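Local coordinates for surface layer protein (PDB 4UID) that probably self-assembles into the surface layer that coats Geobacillus stearothermophilus cells, here represented by domains 4 and 5 of the protein, at residues L22-N27 with V105-N110. Residues are numbered along the deposited sequence; the frame is centred on the assembly and turned at random.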
ATOM      1  N   LEU A  22      -3.950  -7.240  -3.837  1.00 23.33           N
ATOM      2  CA  LEU A  22      -5.207  -6.721  -3.329  1.00 22.87           C
ATOM      3  C   LEU A  22      -5.288  -6.729  -1.817  1.00 22.59           C
ATOM      4  O   LEU A  22      -5.224  -7.790  -1.204  1.00 23.20           O
ATOM      5  CB  LEU A  22      -6.367  -7.534  -3.882  1.00 23.58           C
ATOM      6  CG  LEU A  22      -7.764  -7.039  -3.495  1.00 24.13           C
ATOM      7  CD1 LEU A  22      -8.196  -5.846  -4.347  1.00 23.73           C
ATOM      8  CD2 LEU A  22      -8.763  -8.182  -3.568  1.00 23.13           C
ATOM      9  N   TYR A  23      -5.481  -5.555  -1.220  1.00 22.58           N
ATOM     10  CA  TYR A  23      -5.575  -5.445   0.242  1.00 22.93           C
ATOM     11  C   TYR A  23      -6.989  -5.574   0.757  1.00 23.98           C
ATOM     12  O   TYR A  23      -7.936  -5.469  -0.016  1.00 24.20           O
ATOM     13  CB  TYR A  23      -4.928  -4.163   0.739  1.00 22.69           C
ATOM     14  CG  TYR A  23      -3.446  -4.172   0.505  1.00 22.46           C
ATOM     15  CD1 TYR A  23      -2.662  -5.208   0.999  1.00 22.49           C
ATOM     16  CD2 TYR A  23      -2.828  -3.158  -0.213  1.00 22.34           C
ATOM     17  CE1 TYR A  23      -1.306  -5.249   0.774  1.00 22.12           C
ATOM     18  CE2 TYR A  23      -1.468  -3.182  -0.429  1.00 23.01           C
ATOM     19  CZ  TYR A  23      -0.714  -4.237   0.066  1.00 22.44           C
ATOM     20  OH  TYR A  23       0.644  -4.286  -0.139  1.00 22.20           O
ATOM     21  N   ALA A  24      -7.128  -5.820   2.060  1.00 24.48           N
ATOM     22  CA  ALA A  24      -8.447  -5.916   2.677  1.00 25.91           C
ATOM     23  C   ALA A  24      -9.278  -4.660   2.456  1.00 27.66           C
ATOM     24  O   ALA A  24     -10.502  -4.745   2.361  1.00 28.98           O
ATOM     25  CB  ALA A  24      -8.329  -6.217   4.154  1.00 25.91           C
ATOM     26  N   ASN A  25      -8.603  -3.512   2.361  1.00 29.32           N
ATOM     27  CA  ASN A  25      -9.243  -2.214   2.194  1.00 31.28           C
ATOM     28  C   ASN A  25      -9.769  -1.940   0.780  1.00 33.61           C
ATOM     29  O   ASN A  25     -10.278  -0.853   0.514  1.00 38.68           O
ATOM     30  CB  ASN A  25      -8.308  -1.081   2.665  1.00 30.63           C
ATOM     31  CG  ASN A  25      -7.062  -0.926   1.799  1.00 32.69           C
ATOM     32  OD1 ASN A  25      -6.999  -1.410   0.676  1.00 36.75           O
ATOM     33  ND2 ASN A  25      -6.056  -0.253   2.331  1.00 34.10           N
ATOM     34  N   GLY A  26      -9.628  -2.900  -0.127  1.00 33.01           N
ATOM     35  CA  GLY A  26     -10.052  -2.691  -1.508  1.00 32.54           C
ATOM     36  C   GLY A  26      -9.032  -2.117  -2.473  1.00 33.03           C
ATOM     37  O   GLY A  26      -9.274  -2.157  -3.676  1.00 35.37           O
ATOM     38  N   ASN A  27      -7.903  -1.599  -1.978  1.00 31.63           N
ATOM     39  CA  ASN A  27      -6.806  -1.123  -2.854  1.00 31.67           C
ATOM     40  C   ASN A  27      -6.134  -2.203  -3.700  1.00 32.21           C
ATOM     41  O   ASN A  27      -5.951  -3.344  -3.270  1.00 33.34           O
ATOM     42  CB  ASN A  27      -5.729  -0.358  -2.066  1.00 33.01           C
ATOM     43  CG  ASN A  27      -6.279   0.860  -1.336  1.00 31.34           C
ATOM     44  OD1 ASN A  27      -7.331   1.392  -1.691  1.00 32.35           O
ATOM     45  ND2 ASN A  27      -5.573   1.293  -0.305  1.00 28.60           N
ATOM     46  N   VAL A 105      -7.930 -16.137  -5.413  1.00 38.29           N
ATOM     47  CA  VAL A 105      -7.795 -14.704  -5.196  1.00 35.58           C
ATOM     48  C   VAL A 105      -7.285 -14.565  -3.772  1.00 36.34           C
ATOM     49  O   VAL A 105      -7.786 -15.222  -2.841  1.00 36.98           O
ATOM     50  CB  VAL A 105      -9.123 -13.924  -5.338  1.00 35.34           C
ATOM     51  CG1 VAL A 105      -8.861 -12.439  -5.521  1.00 34.75           C
ATOM     52  CG2 VAL A 105      -9.961 -14.420  -6.505  1.00 36.31           C
ATOM     53  N   THR A 106      -6.270 -13.726  -3.618  1.00 35.79           N
ATOM     54  CA  THR A 106      -5.637 -13.514  -2.336  1.00 35.34           C
ATOM     55  C   THR A 106      -5.929 -12.088  -1.926  1.00 33.37           C
ATOM     56  O   THR A 106      -5.698 -11.159  -2.711  1.00 33.68           O
ATOM     57  CB  THR A 106      -4.106 -13.746  -2.420  1.00 37.35           C
ATOM     58  OG1 THR A 106      -3.846 -15.009  -3.047  1.00 40.10           O
ATOM     59  CG2 THR A 106      -3.465 -13.754  -1.035  1.00 37.47           C
ATOM     60  N   VAL A 107      -6.461 -11.935  -0.711  1.00 30.87           N
ATOM     61  CA  VAL A 107      -6.541 -10.636  -0.035  1.00 27.41           C
ATOM     62  C   VAL A 107      -5.397 -10.570   0.966  1.00 26.83           C
ATOM     63  O   VAL A 107      -5.213 -11.478   1.782  1.00 24.92           O
ATOM     64  CB  VAL A 107      -7.866 -10.461   0.709  1.00 27.33           C
ATOM     65  CG1 VAL A 107      -7.942  -9.081   1.330  1.00 25.94           C
ATOM     66  CG2 VAL A 107      -9.048 -10.708  -0.217  1.00 27.25           C
ATOM     67  N   LYS A 108      -4.608  -9.510   0.887  1.00 28.59           N
ATOM     68  CA  LYS A 108      -3.535  -9.329   1.860  1.00 30.38           C
ATOM     69  C   LYS A 108      -4.003  -8.416   2.965  1.00 28.93           C
ATOM     70  O   LYS A 108      -4.937  -7.633   2.764  1.00 29.49           O
ATOM     71  CB  LYS A 108      -2.263  -8.831   1.188  1.00 32.91           C
ATOM     72  CG  LYS A 108      -1.569  -9.913   0.357  1.00 35.34           C
ATOM     73  CD  LYS A 108      -0.435  -9.325  -0.468  1.00 36.98           C
ATOM     74  CE  LYS A 108       0.746 -10.278  -0.578  1.00 38.08           C
ATOM     75  NZ  LYS A 108       2.037  -9.532  -0.647  1.00 38.96           N
ATOM     76  N   ALA A 109      -3.390  -8.550   4.142  1.00 27.87           N
ATOM     77  CA  ALA A 109      -3.650  -7.628   5.259  1.00 25.69           C
ATOM     78  C   ALA A 109      -3.241  -6.239   4.831  1.00 24.78           C
ATOM     79  O   ALA A 109      -2.264  -6.089   4.087  1.00 23.03           O
ATOM     80  CB  ALA A 109      -2.902  -8.040   6.516  1.00 23.65           C
ATOM     81  N   ASN A 110      -4.000  -5.236   5.264  1.00 24.47           N
ATOM     82  CA  ASN A 110      -3.641  -3.851   4.949  1.00 25.93           C
ATOM     83  C   ASN A 110      -2.276  -3.450   5.499  1.00 25.71           C
ATOM     84  O   ASN A 110      -1.842  -3.981   6.538  1.00 24.06           O
ATOM     85  CB  ASN A 110      -4.678  -2.860   5.467  1.00 27.29           C
ATOM     86  CG  ASN A 110      -6.075  -3.234   5.072  1.00 28.75           C
ATOM     87  OD1 ASN A 110      -6.331  -3.564   3.909  1.00 29.22           O
ATOM     88  ND2 ASN A 110      -6.994  -3.207   6.044  1.00 27.56           N
TER
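Asn110 reaches across to the turn at Ala24 and Asn25. From CB, which touches nothing across the contact, CG stands anti to the carbonyl carbon of Asn110, beside its backbone N (chi1 -50°), and this brings the amide to the turn. CG lies 3.7 Å from Asn25 N. OD1 accepts from Asn25 N at 2.7 Å on a bent path (133° at the hydrogen), while ND2 sits 3.8 Å from Ala24 CB. The two asparagine amides cross with their planes only 15° apart. A glycine in place of Asn110 would probably leave Asn25 N without this acceptor and the middle of the turn less firmly tied to 105-110. Residues Tyr23 to Gly26 make a type I beta turn, continued by an Asx turn in which Asn25 OD1 accepts from Asn27 N. At the first residue of the beta turn, a single beta bridge pairs Tyr23 with Lys108, in the chain that leads out of strand 99-107 in the first of two Ig-like domains. Lys108 N donates almost straight to Leu22 O (2.8 Å), and Ala24 N returns a weak bond to Lys108 O. Tyr23 lays its ring obliquely by Lys108 CB, and Tyr141 from beyond the interdomain linker meets that ring. Val107 CG1 packs against the backbone of Ala24 and lies 4.0 Å from Ala24 CB.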